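Local coordinates for Serine/threonine protein phosphatase Stp1 (Streptococcus agalactiae, PDB 2PK0) that probably removes phosphate from phosphoserine and phosphothreonine residues of proteins, as a magnesium-dependent phosphatase of the PP2C family, at residues L10-G15 against S19-F24; Y91-S96 against K100-T105. All blocks are in the same frame, centred on the assembly; numbering follows the deposited sequence.

Contact 1 of 2, residues L10-G15 against S19-F24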
# COMPACT_ATOMS: atom_id res chain seq x y z
N LEU A 10 -9.76 -1.81 7.66
CA LEU A 10 -9.63 -1.84 6.20
C LEU A 10 -10.83 -1.17 5.54
O LEU A 10 -11.95 -1.38 5.97
CB LEU A 10 -9.52 -3.28 5.69
CG LEU A 10 -8.43 -4.23 6.22
CD1 LEU A 10 -8.52 -5.51 5.47
CD2 LEU A 10 -7.03 -3.70 6.09
N LEU A 11 -10.61 -0.37 4.50
CA LEU A 11 -11.72 0.21 3.74
C LEU A 11 -11.31 0.45 2.30
O LEU A 11 -10.19 0.92 2.03
CB LEU A 11 -12.20 1.55 4.35
CG LEU A 11 -13.50 2.16 3.76
CD1 LEU A 11 -14.70 1.20 3.87
CD2 LEU A 11 -13.88 3.50 4.36
N THR A 12 -12.21 0.13 1.38
CA THR A 12 -12.01 0.54 -0.00
C THR A 12 -13.23 1.30 -0.52
O THR A 12 -14.35 1.04 -0.09
CB THR A 12 -11.66 -0.64 -0.96
OG1 THR A 12 -11.35 -0.10 -2.25
CG2 THR A 12 -12.83 -1.62 -1.11
N ASP A 13 -12.99 2.24 -1.42
CA ASP A 13 -14.04 3.03 -2.06
C ASP A 13 -13.72 3.25 -3.53
O ASP A 13 -12.56 3.46 -3.90
CB ASP A 13 -14.24 4.38 -1.38
CG ASP A 13 -15.54 5.05 -1.79
OD1 ASP A 13 -16.55 4.86 -1.10
OD2 ASP A 13 -15.56 5.76 -2.82
N ILE A 14 -14.76 3.24 -4.34
CA ILE A 14 -14.61 3.34 -5.78
C ILE A 14 -14.15 4.73 -6.18
O ILE A 14 -13.34 4.85 -7.10
CB ILE A 14 -15.93 2.86 -6.51
CG1 ILE A 14 -15.70 2.59 -7.99
CG2 ILE A 14 -17.11 3.83 -6.31
CD1 ILE A 14 -16.84 1.82 -8.60
N GLY A 15 -14.60 5.76 -5.46
CA GLY A 15 -14.38 7.16 -5.83
C GLY A 15 -15.56 7.77 -6.58
O GLY A 15 -16.35 7.05 -7.17
N SER A 19 -16.03 4.15 -12.33
CA SER A 19 -17.09 3.15 -12.33
C SER A 19 -16.53 1.77 -12.12
O SER A 19 -17.23 0.77 -12.29
CB SER A 19 -17.81 3.17 -13.67
OG SER A 19 -16.93 2.74 -14.70
N ASN A 20 -15.26 1.70 -11.76
CA ASN A 20 -14.61 0.43 -11.56
C ASN A 20 -13.51 0.60 -10.51
O ASN A 20 -12.66 1.48 -10.63
CB ASN A 20 -14.04 -0.06 -12.89
CG ASN A 20 -13.56 -1.48 -12.82
OD1 ASN A 20 -12.65 -1.86 -13.55
ND2 ASN A 20 -14.14 -2.25 -11.94
N ASN A 21 -13.56 -0.25 -9.49
CA ASN A 21 -12.57 -0.24 -8.43
C ASN A 21 -11.51 -1.30 -8.70
O ASN A 21 -11.75 -2.48 -8.46
CB ASN A 21 -13.24 -0.55 -7.09
CG ASN A 21 -12.33 -0.29 -5.89
OD1 ASN A 21 -11.15 0.02 -6.03
ND2 ASN A 21 -12.90 -0.41 -4.69
N GLN A 22 -10.32 -0.89 -9.15
CA GLN A 22 -9.25 -1.86 -9.41
C GLN A 22 -8.25 -1.94 -8.24
O GLN A 22 -7.16 -2.51 -8.39
CB GLN A 22 -8.53 -1.55 -10.73
CG GLN A 22 -9.44 -1.34 -11.93
CD GLN A 22 -8.65 -1.14 -13.22
OE1 GLN A 22 -7.84 -0.20 -13.34
NE2 GLN A 22 -8.88 -2.02 -14.19
N ASP A 23 -8.60 -1.36 -7.10
CA ASP A 23 -7.81 -1.55 -5.90
C ASP A 23 -8.29 -2.82 -5.22
O ASP A 23 -9.48 -3.15 -5.33
CB ASP A 23 -8.00 -0.39 -4.92
CG ASP A 23 -7.25 0.89 -5.31
OD1 ASP A 23 -6.45 0.89 -6.26
OD2 ASP A 23 -7.49 1.91 -4.63
N PHE A 24 -7.39 -3.53 -4.53
CA PHE A 24 -7.79 -4.62 -3.62
C PHE A 24 -7.06 -4.54 -2.27
O PHE A 24 -5.89 -4.21 -2.22
CB PHE A 24 -7.56 -6.00 -4.26
CG PHE A 24 -8.56 -7.05 -3.82
CD1 PHE A 24 -9.86 -7.05 -4.30
CD2 PHE A 24 -8.20 -8.05 -2.93
CE1 PHE A 24 -10.79 -8.02 -3.89
CE2 PHE A 24 -9.11 -9.02 -2.52
CZ PHE A 24 -10.41 -9.00 -3.00
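Thr12 and Asn21 reach for each other from opposite directions and meet in one nearly straight hydrogen bond, Asn21 ND2 donating an N-H to Thr12 OG1 over 2.9 Å with an N-H...O angle of 175°. The hydroxyl oxygen lies almost exactly in the plane of the asparagine amide, as expected where one N-H of a flat NH2 group aims straight at its acceptor. On the threonine, OG1 is anti to the backbone N (chi1 -174°), which directs the hydroxyl across the gap. The same OG1 is also hydrogen-bonded to Thr239 on the neighbouring strand 238-245. The other end of the amide is held as well: Asn21 OD1 accepts from Asp23 N at 3.1 Å, an Asx turn whose donor stands above the carbonyl plane. With both ends engaged, the rotation of the amide is well defined, and asparagine suits a place needing a donor and an acceptor on one short side chain. These residues lie where strand 6-13 leaves one sheet and strand 23-29 enters the other, in the alpha-beta-beta-alpha sandwich of PP2C phosphatases. The side chain of Asp23, about 4 Å from a bound magnesium ion, is buried there and is hydrogen-bonded through OD2 to Thr239 and Ser196. Beyond this hydrogen-bonded end, van der Waals packing takes over. Ile14 spreads along the Ser19-Asn20 peptide, its CD1 3.5 Å from Ser19 C and its CG1 4.1 Å from Asn21 CB. CG1 is anti to the backbone N (chi1 -165°), which carries the long branch out to Ser19, where the contact opens to solvent. Pointing away from 19-24, Asp13 closes a second Asx turn, its OD2 accepting from Gly15 N at 2.8 Å.

Contact 2 of 2, residues Y91-S96 against K100-T105; sequences YELGQS and KGMGTT
Met102 lays its terminal methyl against the helix at Leu93 and Gly94, and nearly all of the contact passes through that one carbon. The methionine CG is anti to its backbone nitrogen (chi1 177°), sending the side chain from the chain just before strand 103-112 toward the helix; further bends at chi2 and chi3 (100°) then turn CE to the helix surface. The two side chains meet at a slant, and CE comes within 3.7 Å of Leu93 CB and 3.8 Å of Leu93 CD2, so the methyl lies alongside the root and one branch of the leucine. It also approaches the helix backbone, with CE 3.4 Å from Gly94 N. With no side chain at Gly94, the methyl meets the helix backbone directly. Residues 91-96 belong to the C-terminal part of helix 72-96, which leads through a short connection into strand 103-112, a link from the helical layer to the sheet it covers, in the alpha-beta-beta-alpha sandwich of PP2C phosphatases. Both side chains face helix 48-64: Leu93 touches Ile51 and Met55, while Met102 touches Ala52, and the flexible, unbranched thioether can fit itself between the two helices. The positive phi of Gly101 (69°) lets the chain turn into Met102.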
# COMPACT_ATOMS: atom_id res chain seq x y z
N TYR A 91 2.66 -11.21 -15.23
CA TYR A 91 3.19 -10.88 -16.55
C TYR A 91 2.76 -11.93 -17.56
O TYR A 91 2.31 -11.60 -18.65
CB TYR A 91 4.71 -10.79 -16.55
CG TYR A 91 5.28 -10.57 -17.93
CD1 TYR A 91 5.09 -9.34 -18.58
CD2 TYR A 91 5.98 -11.57 -18.60
CE1 TYR A 91 5.59 -9.12 -19.85
CE2 TYR A 91 6.48 -11.36 -19.88
CZ TYR A 91 6.28 -10.12 -20.50
OH TYR A 91 6.77 -9.88 -21.77
N GLU A 92 2.91 -13.19 -17.18
CA GLU A 92 2.58 -14.31 -18.04
C GLU A 92 1.09 -14.26 -18.36
O GLU A 92 0.70 -14.37 -19.52
CB GLU A 92 2.90 -15.62 -17.32
CG GLU A 92 3.85 -16.54 -18.06
CD GLU A 92 5.33 -16.21 -17.80
OE1 GLU A 92 5.86 -15.28 -18.44
OE2 GLU A 92 5.96 -16.92 -16.97
N LEU A 93 0.28 -14.04 -17.33
CA LEU A 93 -1.17 -13.92 -17.48
C LEU A 93 -1.56 -12.68 -18.31
O LEU A 93 -2.56 -12.69 -19.02
CB LEU A 93 -1.84 -13.88 -16.11
CG LEU A 93 -3.37 -13.92 -16.02
CD1 LEU A 93 -3.93 -15.26 -16.51
CD2 LEU A 93 -3.83 -13.64 -14.60
N GLY A 94 -0.73 -11.64 -18.24
CA GLY A 94 -0.91 -10.47 -19.09
C GLY A 94 -0.67 -10.77 -20.56
O GLY A 94 -1.29 -10.17 -21.43
N GLN A 95 0.23 -11.72 -20.83
CA GLN A 95 0.59 -12.07 -22.20
C GLN A 95 -0.43 -13.00 -22.87
O GLN A 95 -0.82 -12.76 -24.01
CB GLN A 95 2.00 -12.68 -22.26
CG GLN A 95 3.14 -11.69 -22.08
CD GLN A 95 3.13 -10.54 -23.09
OE1 GLN A 95 3.21 -9.37 -22.71
NE2 GLN A 95 3.02 -10.86 -24.37
N SER A 96 -0.89 -14.04 -22.15
CA SER A 96 -1.63 -15.17 -22.76
C SER A 96 -3.11 -14.93 -23.08
O SER A 96 -3.69 -15.63 -23.91
CB SER A 96 -1.45 -16.46 -21.93
OG SER A 96 -2.33 -16.50 -20.82
N LYS A 100 -4.04 -5.69 -22.11
CA LYS A 100 -3.15 -4.58 -22.37
C LYS A 100 -2.75 -3.88 -21.07
O LYS A 100 -3.59 -3.30 -20.40
CB LYS A 100 -3.82 -3.57 -23.31
CG LYS A 100 -4.50 -4.18 -24.53
CD LYS A 100 -3.50 -4.89 -25.45
CE LYS A 100 -3.98 -4.91 -26.89
NZ LYS A 100 -5.44 -5.21 -26.98
N GLY A 101 -1.46 -3.96 -20.73
CA GLY A 101 -0.89 -3.19 -19.62
C GLY A 101 -1.34 -3.62 -18.23
O GLY A 101 -1.61 -2.78 -17.37
N MET A 102 -1.44 -4.92 -18.01
CA MET A 102 -1.83 -5.47 -16.72
C MET A 102 -0.72 -5.33 -15.69
O MET A 102 0.45 -5.65 -15.98
CB MET A 102 -2.18 -6.94 -16.85
CG MET A 102 -2.52 -7.60 -15.54
SD MET A 102 -3.69 -8.91 -15.78
CE MET A 102 -2.61 -10.27 -15.75
N GLY A 103 -1.08 -4.86 -14.50
CA GLY A 103 -0.12 -4.74 -13.44
C GLY A 103 -0.71 -4.16 -12.17
O GLY A 103 -1.82 -3.61 -12.20
N THR A 104 0.02 -4.27 -11.07
CA THR A 104 -0.44 -3.70 -9.83
C THR A 104 0.68 -3.11 -8.96
O THR A 104 1.81 -3.55 -9.04
CB THR A 104 -1.26 -4.71 -9.00
OG1 THR A 104 -1.66 -4.09 -7.78
CG2 THR A 104 -0.45 -5.95 -8.69
N THR A 105 0.36 -2.11 -8.14
CA THR A 105 1.27 -1.74 -7.06
C THR A 105 1.14 -2.77 -5.94
O THR A 105 0.19 -3.55 -5.92
CB THR A 105 0.94 -0.36 -6.44
OG1 THR A 105 -0.25 -0.46 -5.65
CG2 THR A 105 0.78 0.70 -7.49

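Contact 1 lies mostly near the surface, its centre about 13 Å from the centre of the chain, while that of contact 2 is farther out at about 19 Å, yet partly buried where helix 72-96, helix 48-64 and the approach to strand 103-112 meet. Both reach the sheet containing strands 23-29 and 103-112. Segment 19-24 enters that sheet after crossing from the other one, whereas segment 100-105 enters it from helix 72-96. Their chemistry differs accordingly: contact 1, beside the metal site, combines one amide-hydroxyl bond with the packing of Ile14, its polar groups tied on to Thr239 and Ser196, and contact 2 is apolar. Their nearest atoms are about 6 Å apart.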